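PDB 6EWH: centrosomal protein 120 from Oreochromis niloticus, which probably acts in centriole assembly and ciliogenesis, and is represented here by its second C2 domain (C2B). Local coordinates for residues A38-L43 against P82-E87; F60-S65 against E74-L79; L43-P48 against L168-G173. The protein carries 1 engineered substitution. One frame throughout, in Å; residues are numbered along the deposited sequence. Where two conformers were deposited one is given.

Interaction 1 (A38-L43 against P82-E87); sequences AFATKL and PDFEPE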
loop_
_atom_site.group_PDB
_atom_site.type_symbol
_atom_site.label_atom_id
_atom_site.label_comp_id
_atom_site.label_asym_id
_atom_site.label_seq_id
_atom_site.Cartn_x
_atom_site.Cartn_y
_atom_site.Cartn_z
ATOM N N ALA A 38 4.845 -4.721 -5.810
ATOM C CA ALA A 38 5.225 -5.649 -6.875
ATOM C C ALA A 38 6.595 -5.396 -7.498
ATOM O O ALA A 38 7.297 -6.361 -7.833
ATOM C CB ALA A 38 4.149 -5.656 -7.967
ATOM N N PHE A 39 6.993 -4.138 -7.677
ATOM C CA PHE A 39 8.246 -3.802 -8.351
ATOM C C PHE A 39 8.472 -2.308 -8.161
ATOM O O PHE A 39 7.581 -1.584 -7.705
ATOM C CB PHE A 39 8.190 -4.123 -9.849
ATOM C CG PHE A 39 7.224 -3.259 -10.617
ATOM C CD1 PHE A 39 5.904 -3.638 -10.773
ATOM C CD2 PHE A 39 7.645 -2.066 -11.194
ATOM C CE1 PHE A 39 5.016 -2.846 -11.484
ATOM C CE2 PHE A 39 6.761 -1.268 -11.893
ATOM C CZ PHE A 39 5.446 -1.660 -12.038
ATOM N N ALA A 40 9.671 -1.847 -8.532
ATOM C CA ALA A 40 9.978 -0.426 -8.461
ATOM C C ALA A 40 11.043 -0.100 -9.495
ATOM O O ALA A 40 11.804 -0.970 -9.923
ATOM C CB ALA A 40 10.486 -0.026 -7.075
ATOM N N THR A 41 11.093 1.177 -9.883
ATOM C CA THR A 41 12.192 1.630 -10.717
ATOM C C THR A 41 12.482 3.096 -10.436
ATOM O O THR A 41 11.698 3.817 -9.816
ATOM C CB THR A 41 11.994 1.334 -12.215
ATOM O OG1 THR A 41 13.223 1.582 -12.913
ATOM C CG2 THR A 41 10.917 2.211 -12.803
ATOM N N LYS A 42 13.689 3.496 -10.839
ATOM C CA LYS A 42 14.198 4.870 -10.678
ATOM C C LYS A 42 14.253 5.331 -9.221
ATOM O O LYS A 42 14.212 6.535 -8.942
ATOM C CB LYS A 42 13.443 5.883 -11.547
ATOM C CG LYS A 42 13.449 5.554 -13.028
ATOM C CD LYS A 42 14.868 5.565 -13.593
ATOM C CE LYS A 42 14.874 5.213 -15.073
ATOM N NZ LYS A 42 16.247 5.139 -15.625
ATOM N N LEU A 43 14.371 4.389 -8.277
ATOM C CA LEU A 43 14.407 4.778 -6.868
ATOM C C LEU A 43 15.643 5.592 -6.510
ATOM O O LEU A 43 15.615 6.335 -5.520
ATOM C CB LEU A 43 14.319 3.542 -5.969
ATOM C CG LEU A 43 13.073 2.679 -6.129
ATOM C CD1 LEU A 43 13.112 1.580 -5.067
ATOM C CD2 LEU A 43 11.776 3.501 -6.021
ATOM N N PRO A 82 16.275 -2.665 -8.310
ATOM C CA PRO A 82 15.565 -3.308 -7.195
ATOM C C PRO A 82 15.412 -4.801 -7.388
ATOM O O PRO A 82 15.065 -5.279 -8.469
ATOM C CB PRO A 82 14.205 -2.604 -7.196
ATOM C CG PRO A 82 14.521 -1.245 -7.716
ATOM C CD PRO A 82 15.549 -1.484 -8.808
ATOM N N ASP A 83 15.662 -5.535 -6.308
ATOM C CA ASP A 83 15.603 -6.986 -6.347
ATOM C C ASP A 83 14.657 -7.567 -5.310
ATOM O O ASP A 83 14.633 -8.791 -5.138
ATOM C CB ASP A 83 17.002 -7.591 -6.200
ATOM C CG ASP A 83 17.729 -7.097 -4.964
ATOM O OD1 ASP A 83 17.172 -6.265 -4.217
ATOM O OD2 ASP A 83 18.876 -7.539 -4.740
ATOM N N PHE A 84 13.874 -6.739 -4.620
ATOM C CA PHE A 84 12.878 -7.297 -3.717
ATOM C C PHE A 84 11.850 -8.112 -4.495
ATOM O O PHE A 84 11.591 -7.869 -5.679
ATOM C CB PHE A 84 12.199 -6.197 -2.870
ATOM C CG PHE A 84 11.380 -5.193 -3.656
ATOM C CD1 PHE A 84 10.040 -5.442 -3.920
ATOM C CD2 PHE A 84 11.925 -3.963 -4.033
ATOM C CE1 PHE A 84 9.254 -4.505 -4.597
ATOM C CE2 PHE A 84 11.144 -3.021 -4.730
ATOM C CZ PHE A 84 9.817 -3.294 -5.007
ATOM N N GLU A 85 11.296 -9.122 -3.821
ATOM C CA GLU A 85 10.239 -9.953 -4.361
ATOM C C GLU A 85 8.880 -9.288 -4.151
ATOM O O GLU A 85 8.701 -8.517 -3.201
ATOM C CB GLU A 85 10.235 -11.288 -3.634
ATOM C CG GLU A 85 11.482 -12.104 -3.921
ATOM C CD GLU A 85 11.431 -12.725 -5.299
ATOM O OE1 GLU A 85 10.429 -13.400 -5.595
ATOM O OE2 GLU A 85 12.379 -12.522 -6.085
ATOM N N PRO A 86 7.902 -9.583 -5.011
ATOM C CA PRO A 86 6.552 -9.067 -4.766
ATOM C C PRO A 86 6.062 -9.582 -3.421
ATOM O O PRO A 86 6.261 -10.748 -3.073
ATOM C CB PRO A 86 5.725 -9.645 -5.923
ATOM C CG PRO A 86 6.730 -10.116 -6.944
ATOM C CD PRO A 86 7.952 -10.495 -6.171
ATOM N N GLU A 87 5.443 -8.695 -2.651
ATOM C CA GLU A 87 5.128 -9.017 -1.268
ATOM C C GLU A 87 3.773 -8.440 -0.894
ATOM O O GLU A 87 3.517 -7.245 -1.096
ATOM C CB GLU A 87 6.207 -8.463 -0.332
ATOM C CG GLU A 87 5.911 -8.776 1.122
ATOM C CD GLU A 87 7.033 -8.391 2.048
ATOM O OE1 GLU A 87 8.105 -7.969 1.556
ATOM O OE2 GLU A 87 6.836 -8.513 3.282
HETATM O O HOH W 1 9.397 -7.929 -7.524
#

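Interaction 2 (F60-S65 against E74-L79); sequences FFFYYS and EPFHNL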
loop_
_atom_site.group_PDB
_atom_site.type_symbol
_atom_site.label_atom_id
_atom_site.label_comp_id
_atom_site.label_asym_id
_atom_site.label_seq_id
_atom_site.Cartn_x
_atom_site.Cartn_y
_atom_site.Cartn_z
ATOM N N PHE A 60 16.893 -0.987 2.478
ATOM C CA PHE A 60 15.684 -0.244 2.155
ATOM C C PHE A 60 14.479 -1.165 2.278
ATOM O O PHE A 60 14.584 -2.380 2.098
ATOM C CB PHE A 60 15.769 0.348 0.734
ATOM C CG PHE A 60 17.018 1.153 0.497
ATOM C CD1 PHE A 60 17.045 2.514 0.783
ATOM C CD2 PHE A 60 18.163 0.554 -0.001
ATOM C CE1 PHE A 60 18.198 3.262 0.570
ATOM C CE2 PHE A 60 19.322 1.302 -0.211
ATOM C CZ PHE A 60 19.330 2.656 0.074
ATOM N N PHE A 61 13.329 -0.584 2.616
ATOM C CA PHE A 61 12.114 -1.369 2.764
ATOM C C PHE A 61 10.932 -0.424 2.614
ATOM O O PHE A 61 11.083 0.801 2.657
ATOM C CB PHE A 61 12.058 -2.083 4.123
ATOM C CG PHE A 61 12.080 -1.144 5.302
ATOM C CD1 PHE A 61 13.287 -0.686 5.813
ATOM C CD2 PHE A 61 10.896 -0.717 5.886
ATOM C CE1 PHE A 61 13.314 0.193 6.892
ATOM C CE2 PHE A 61 10.913 0.163 6.966
ATOM C CZ PHE A 61 12.125 0.618 7.462
ATOM N N PHE A 62 9.756 -1.002 2.426
ATOM C CA PHE A 62 8.532 -0.213 2.355
ATOM C C PHE A 62 7.756 -0.298 3.658
ATOM O O PHE A 62 7.718 -1.344 4.317
ATOM C CB PHE A 62 7.658 -0.644 1.173
ATOM C CG PHE A 62 8.364 -0.506 -0.142
ATOM C CD1 PHE A 62 8.491 0.737 -0.747
ATOM C CD2 PHE A 62 8.948 -1.611 -0.742
ATOM C CE1 PHE A 62 9.179 0.871 -1.947
ATOM C CE2 PHE A 62 9.633 -1.487 -1.939
ATOM C CZ PHE A 62 9.748 -0.246 -2.545
ATOM N N TYR A 63 7.135 0.825 4.027
ATOM C CA TYR A 63 6.294 0.902 5.209
ATOM C C TYR A 63 4.941 1.476 4.831
ATOM O O TYR A 63 4.857 2.435 4.055
ATOM C CB TYR A 63 6.914 1.806 6.300
ATOM C CG TYR A 63 5.875 2.238 7.303
ATOM C CD1 TYR A 63 5.490 1.383 8.330
ATOM C CD2 TYR A 63 5.232 3.473 7.194
ATOM C CE1 TYR A 63 4.512 1.739 9.234
ATOM C CE2 TYR A 63 4.239 3.834 8.099
ATOM C CZ TYR A 63 3.892 2.964 9.116
ATOM O OH TYR A 63 2.923 3.307 10.028
ATOM N N TYR A 64 3.880 0.921 5.413
ATOM C CA TYR A 64 2.583 1.573 5.358
ATOM C C TYR A 64 1.733 1.109 6.521
ATOM O O TYR A 64 1.988 0.065 7.127
ATOM C CB TYR A 64 1.858 1.336 4.033
ATOM C CG TYR A 64 1.727 -0.110 3.627
ATOM C CD1 TYR A 64 2.724 -0.719 2.881
ATOM C CD2 TYR A 64 0.594 -0.850 3.954
ATOM C CE1 TYR A 64 2.606 -2.054 2.488
ATOM C CE2 TYR A 64 0.464 -2.156 3.557
ATOM C CZ TYR A 64 1.462 -2.759 2.830
ATOM O OH TYR A 64 1.345 -4.073 2.444
ATOM N N SER A 65 0.720 1.913 6.828
ATOM C CA SER A 65 -0.270 1.590 7.840
ATOM C C SER A 65 -1.541 1.139 7.130
ATOM O O SER A 65 -2.117 1.901 6.349
ATOM C CB SER A 65 -0.548 2.831 8.687
ATOM O OG SER A 65 -1.489 2.540 9.695
ATOM N N GLU A 74 10.110 -6.725 3.196
ATOM C CA GLU A 74 11.407 -7.382 3.329
ATOM C C GLU A 74 12.521 -6.446 2.877
ATOM O O GLU A 74 12.468 -5.918 1.763
ATOM C CB GLU A 74 11.407 -8.639 2.470
ATOM C CG GLU A 74 12.732 -9.371 2.433
ATOM C CD GLU A 74 12.818 -10.455 3.487
ATOM O OE1 GLU A 74 12.074 -10.379 4.486
ATOM O OE2 GLU A 74 13.619 -11.397 3.299
ATOM N N PRO A 75 13.543 -6.226 3.692
ATOM C CA PRO A 75 14.591 -5.273 3.311
ATOM C C PRO A 75 15.341 -5.707 2.056
ATOM O O PRO A 75 15.501 -6.899 1.784
ATOM C CB PRO A 75 15.512 -5.269 4.533
ATOM C CG PRO A 75 14.616 -5.659 5.670
ATOM C CD PRO A 75 13.654 -6.654 5.097
ATOM N N PHE A 76 15.777 -4.719 1.279
ATOM C CA PHE A 76 16.587 -4.953 0.086
ATOM C C PHE A 76 17.701 -3.918 -0.005
ATOM O O PHE A 76 17.605 -2.815 0.538
ATOM C CB PHE A 76 15.733 -5.001 -1.198
ATOM C CG PHE A 76 15.018 -3.708 -1.519
ATOM C CD1 PHE A 76 13.846 -3.368 -0.870
ATOM C CD2 PHE A 76 15.509 -2.857 -2.495
ATOM C CE1 PHE A 76 13.188 -2.184 -1.174
ATOM C CE2 PHE A 76 14.852 -1.674 -2.806
ATOM C CZ PHE A 76 13.693 -1.343 -2.149
ATOM N N HIS A 77 18.772 -4.280 -0.719
ATOM C CA HIS A 77 19.949 -3.428 -0.806
ATOM C C HIS A 77 20.088 -2.722 -2.145
ATOM O O HIS A 77 20.594 -1.599 -2.192
ATOM C CB HIS A 77 21.214 -4.254 -0.534
ATOM C CG HIS A 77 22.494 -3.525 -0.813
ATOM N ND1 HIS A 77 22.839 -2.350 -0.178
ATOM C CD2 HIS A 77 23.520 -3.815 -1.648
ATOM C CE1 HIS A 77 24.018 -1.945 -0.617
ATOM N NE2 HIS A 77 24.453 -2.815 -1.510
ATOM N N ASN A 78 19.631 -3.342 -3.229
ATOM C CA ASN A 78 19.895 -2.852 -4.582
ATOM C C ASN A 78 18.851 -1.801 -4.951
ATOM O O ASN A 78 17.829 -2.081 -5.573
ATOM C CB ASN A 78 19.881 -4.014 -5.566
ATOM C CG ASN A 78 20.549 -3.668 -6.880
ATOM O OD1 ASN A 78 20.597 -2.504 -7.272
ATOM N ND2 ASN A 78 21.068 -4.684 -7.569
ATOM N N LEU A 79 19.129 -0.561 -4.562
ATOM C CA LEU A 79 18.193 0.522 -4.857
ATOM C C LEU A 79 18.194 0.885 -6.338
ATOM O O LEU A 79 17.139 1.186 -6.915
ATOM C CB LEU A 79 18.522 1.740 -4.003
ATOM C CG LEU A 79 17.388 2.760 -3.931
ATOM C CD1 LEU A 79 16.244 2.193 -3.096
ATOM C CD2 LEU A 79 17.890 4.047 -3.344
#

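Interaction 3 (L43-P48 against L168-G173); sequences LEQLVP and LQPTLG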
loop_
_atom_site.group_PDB
_atom_site.type_symbol
_atom_site.label_atom_id
_atom_site.label_comp_id
_atom_site.label_asym_id
_atom_site.label_seq_id
_atom_site.Cartn_x
_atom_site.Cartn_y
_atom_site.Cartn_z
ATOM N N LEU A 43 14.371 4.389 -8.277
ATOM C CA LEU A 43 14.407 4.778 -6.868
ATOM C C LEU A 43 15.643 5.592 -6.510
ATOM O O LEU A 43 15.615 6.335 -5.520
ATOM C CB LEU A 43 14.319 3.542 -5.969
ATOM C CG LEU A 43 13.073 2.679 -6.129
ATOM C CD1 LEU A 43 13.112 1.580 -5.067
ATOM C CD2 LEU A 43 11.776 3.501 -6.021
ATOM N N GLU A 44 16.721 5.470 -7.291
ATOM C CA GLU A 44 17.958 6.162 -6.949
ATOM C C GLU A 44 17.792 7.673 -6.955
ATOM O O GLU A 44 18.574 8.375 -6.301
ATOM C CB GLU A 44 19.094 5.739 -7.886
ATOM C CG GLU A 44 18.970 6.286 -9.300
ATOM C CD GLU A 44 18.088 5.436 -10.202
ATOM O OE1 GLU A 44 17.477 4.467 -9.714
ATOM O OE2 GLU A 44 18.018 5.734 -11.414
ATOM N N GLN A 45 16.773 8.191 -7.644
ATOM C CA GLN A 45 16.517 9.628 -7.616
ATOM C C GLN A 45 16.175 10.127 -6.222
ATOM O O GLN A 45 16.280 11.329 -5.965
ATOM C CB GLN A 45 15.353 9.988 -8.531
ATOM C CG GLN A 45 15.573 9.703 -9.984
ATOM C CD GLN A 45 14.390 10.134 -10.809
ATOM O OE1 GLN A 45 13.531 10.880 -10.336
ATOM N NE2 GLN A 45 14.331 9.666 -12.050
ATOM N N LEU A 46 15.740 9.240 -5.329
ATOM C CA LEU A 46 15.350 9.610 -3.975
ATOM C C LEU A 46 16.519 9.648 -2.999
ATOM O O LEU A 46 16.318 9.980 -1.823
ATOM C CB LEU A 46 14.288 8.633 -3.466
ATOM C CG LEU A 46 13.017 8.613 -4.316
ATOM C CD1 LEU A 46 12.078 7.511 -3.828
ATOM C CD2 LEU A 46 12.310 9.961 -4.289
ATOM N N VAL A 47 17.729 9.333 -3.445
ATOM C CA VAL A 47 18.911 9.369 -2.598
ATOM C C VAL A 47 19.858 10.423 -3.171
ATOM O O VAL A 47 20.268 10.316 -4.328
ATOM C CB VAL A 47 19.588 7.993 -2.500
ATOM C CG1 VAL A 47 20.900 8.082 -1.755
ATOM C CG2 VAL A 47 18.658 7.034 -1.775
ATOM N N PRO A 48 20.206 11.466 -2.408
ATOM C CA PRO A 48 20.969 12.578 -3.000
ATOM C C PRO A 48 22.391 12.209 -3.369
ATOM O O PRO A 48 22.962 12.814 -4.284
ATOM C CB PRO A 48 20.941 13.658 -1.905
ATOM C CG PRO A 48 19.869 13.230 -0.943
ATOM C CD PRO A 48 19.836 11.733 -1.011
ATOM N N LEU A 168 11.566 10.343 -16.273
ATOM C CA LEU A 168 11.322 9.050 -15.634
ATOM C C LEU A 168 11.485 9.225 -14.128
ATOM O O LEU A 168 12.571 9.568 -13.651
ATOM C CB LEU A 168 12.306 8.013 -16.173
ATOM C CG LEU A 168 12.301 7.785 -17.691
ATOM C CD1 LEU A 168 13.345 6.751 -18.096
ATOM C CD2 LEU A 168 10.918 7.370 -18.168
ATOM N N GLN A 169 10.416 9.008 -13.375
ATOM C CA GLN A 169 10.403 9.295 -11.952
ATOM C C GLN A 169 10.354 8.008 -11.140
ATOM O O GLN A 169 10.098 6.925 -11.683
ATOM C CB GLN A 169 9.228 10.228 -11.596
ATOM C CG GLN A 169 9.638 11.719 -11.632
ATOM C CD GLN A 169 8.702 12.663 -10.866
ATOM O OE1 GLN A 169 8.821 12.834 -9.649
ATOM N NE2 GLN A 169 7.799 13.310 -11.592
ATOM N N PRO A 170 10.652 8.078 -9.840
ATOM C CA PRO A 170 10.588 6.872 -9.008
ATOM C C PRO A 170 9.172 6.332 -8.971
ATOM O O PRO A 170 8.216 7.056 -8.697
ATOM C CB PRO A 170 11.023 7.362 -7.626
ATOM C CG PRO A 170 11.695 8.635 -7.845
ATOM C CD PRO A 170 11.068 9.246 -9.040
ATOM N N THR A 171 9.047 5.041 -9.226
ATOM C CA THR A 171 7.762 4.413 -9.442
ATOM C C THR A 171 7.702 3.137 -8.614
ATOM O O THR A 171 8.703 2.421 -8.518
ATOM C CB THR A 171 7.660 4.086 -10.930
ATOM O OG1 THR A 171 7.771 5.306 -11.683
ATOM C CG2 THR A 171 6.367 3.406 -11.248
ATOM N N LEU A 172 6.535 2.873 -8.034
ATOM C CA LEU A 172 6.289 1.653 -7.259
ATOM C C LEU A 172 5.027 0.997 -7.794
ATOM O O LEU A 172 3.957 1.613 -7.790
ATOM C CB LEU A 172 6.091 2.001 -5.783
ATOM C CG LEU A 172 5.884 0.809 -4.843
ATOM C CD1 LEU A 172 7.134 -0.050 -4.842
ATOM C CD2 LEU A 172 5.567 1.281 -3.446
ATOM N N GLY A 173 5.144 -0.246 -8.251
ATOM C CA GLY A 173 3.965 -0.988 -8.656
ATOM C C GLY A 173 3.217 -1.527 -7.448
ATOM O O GLY A 173 3.805 -2.244 -6.634
#

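Interaction 1 (A38-L43 against P82-E87)
The Phe84 ring turns its edge to Ala40, whose CB lies in the ring plane, 3.9 Å from CE2. The same end of the ring meets the backbone of the strand 29-41 obliquely. Phe84 CZ comes to 3.6 Å from Phe39 C, and Phe84 CE1 lies near Ala38 C. Beyond the two segments the ring also meets Phe76 at an inclined angle and forms an edge-to-face pair with Phe62. Phe84 CG stands between its own backbone N and carbonyl carbon (chi1 65°), a rotation that swings the ring in to the strand. Prolines pack before and after it in sequence. Pro82 CG sits 3.5 Å from Ala40 O and 4.1 Å from Leu43 CD1. Pro86 CG rests on the carbonyl of Ala38. The two segments run roughly antiparallel at the strand end of this C2 beta-sandwich, next to the place where Glu87 pairs with Val37 through the backbone. An alanine at Phe84 is likely to leave Ala40 CB without its aromatic neighbour and open a gap beside Phe62 and Phe76. No direct hydrogen bond joins the two segments. Instead one water donates to Ala38 O at 2.6 Å and to Phe84 O at 2.9 Å. The contact is therefore mainly apolar, and this water satisfies two backbone carbonyls that cannot bond to each other.

Interaction 2 (F60-S65 against E74-L79)
Phe60 and Phe76 form one isolated antiparallel bridge, although 74-79 is otherwise an irregular loop. It is a hydrogen-bonded pair. Phe60 N donates to Phe76 O at 2.8 Å, and Phe76 N returns the bond to Phe60 O at 2.8 Å. Both bonds are nearly straight. Phe60 O also receives a CA-H...O contact from Pro75 CA at 3.1 Å. The two side chains of the bridge meet as well: Phe60 CB lies over one face of the Phe76 ring, 4.1 Å from its centroid. Phe76 CG sits between the backbone N and the carbonyl carbon (chi1 63°), which brings the ring back under Phe60. The strand 60-66 belongs to the four-stranded sheet of the C2 beta-sandwich, and the bridge ties the loop leading to strand 87-95 to Phe60. On the inner side, Phe62 CE2 reaches Phe76 CE1 at 3.7 Å. These two rings have planes 28° apart but are slid, so they barely overlap. The Phe60 ring is covered on one face by Leu79, whose CD1 lies 3.9 Å from the ring centroid in a CH-pi contact. At the edge of that ring, near its plane, are the carbonyl oxygens of Phe76 and His77. The CB of His77 points away from the strand, and its ND1 bonds to Ser58 O.

Interaction 3 (L43-P48 against L168-G173)
Leu46 overlaps the ring of Pro170, crossing it obliquely with its CG 3.8 Å from Pro170 CG. Its CD1 reaches on to Pro170 CB. Leu46 closes a short 3-10 segment, 43-46, which follows strand 29-41 of the C2 beta-sandwich. The turn is held by backbone bonds from Leu46 N to Leu43 O and from Val47 N to Glu44 O. Pro170 stands just before strand 171-180, the neighbour of 29-41 in the same sheet, and is itself tied to Leu151 by a backbone bond. Side chains of the turn pack against Pro170: Leu46, Gln45 and, more loosely, Leu43. Gln45 crosses it at about a right angle. Its CB lies 4.0 Å from Pro170 CG, and its OE1 comes to 3.2 Å from Pro170 CD. Gln45 CG is anti to its carbonyl carbon (chi1 -63°), and the chain runs extended beyond it (chi2 -178°), so the amide reaches across to the backbone of Leu168. There Gln45 NE2 donates to Leu168 O, but the modelled separation of 2.4 Å is too short to be trusted as a bond length. The Gln45 side chain is largely exposed to solvent, whereas Leu46 is buried and also touches Leu114 of the strand 110-116. Gln45 thus lies on the exposed side of the turn, and Leu43 and Leu46 on the buried side. On the buried side Leu43 adds a looser contact: its CD2 lies 4.2 Å from Pro170 CB and 4.1 Å from Thr171 O.

In the fold
From the N terminus, strand 29-41 comes first and runs into the 3-10 segment 43-46. Strand 60-66 follows, and interaction 2 closes the short loop back to it at 74-79. The chain then returns to 38-43 through 82-87, so interaction 1 closes a wider loop with interaction 2 nested inside. Interaction 3 closes the longest loop, from 43-48 to 168-173. It also encloses interaction 2 but crosses interaction 1, with which it shares Leu43. Phe84 links interactions 1 and 2 through Phe62 and Phe76. Leu79 packs on Val47 and Leu43, joining interactions 2 and 3. Together they tie both sheets of the sandwich to its connecting loops.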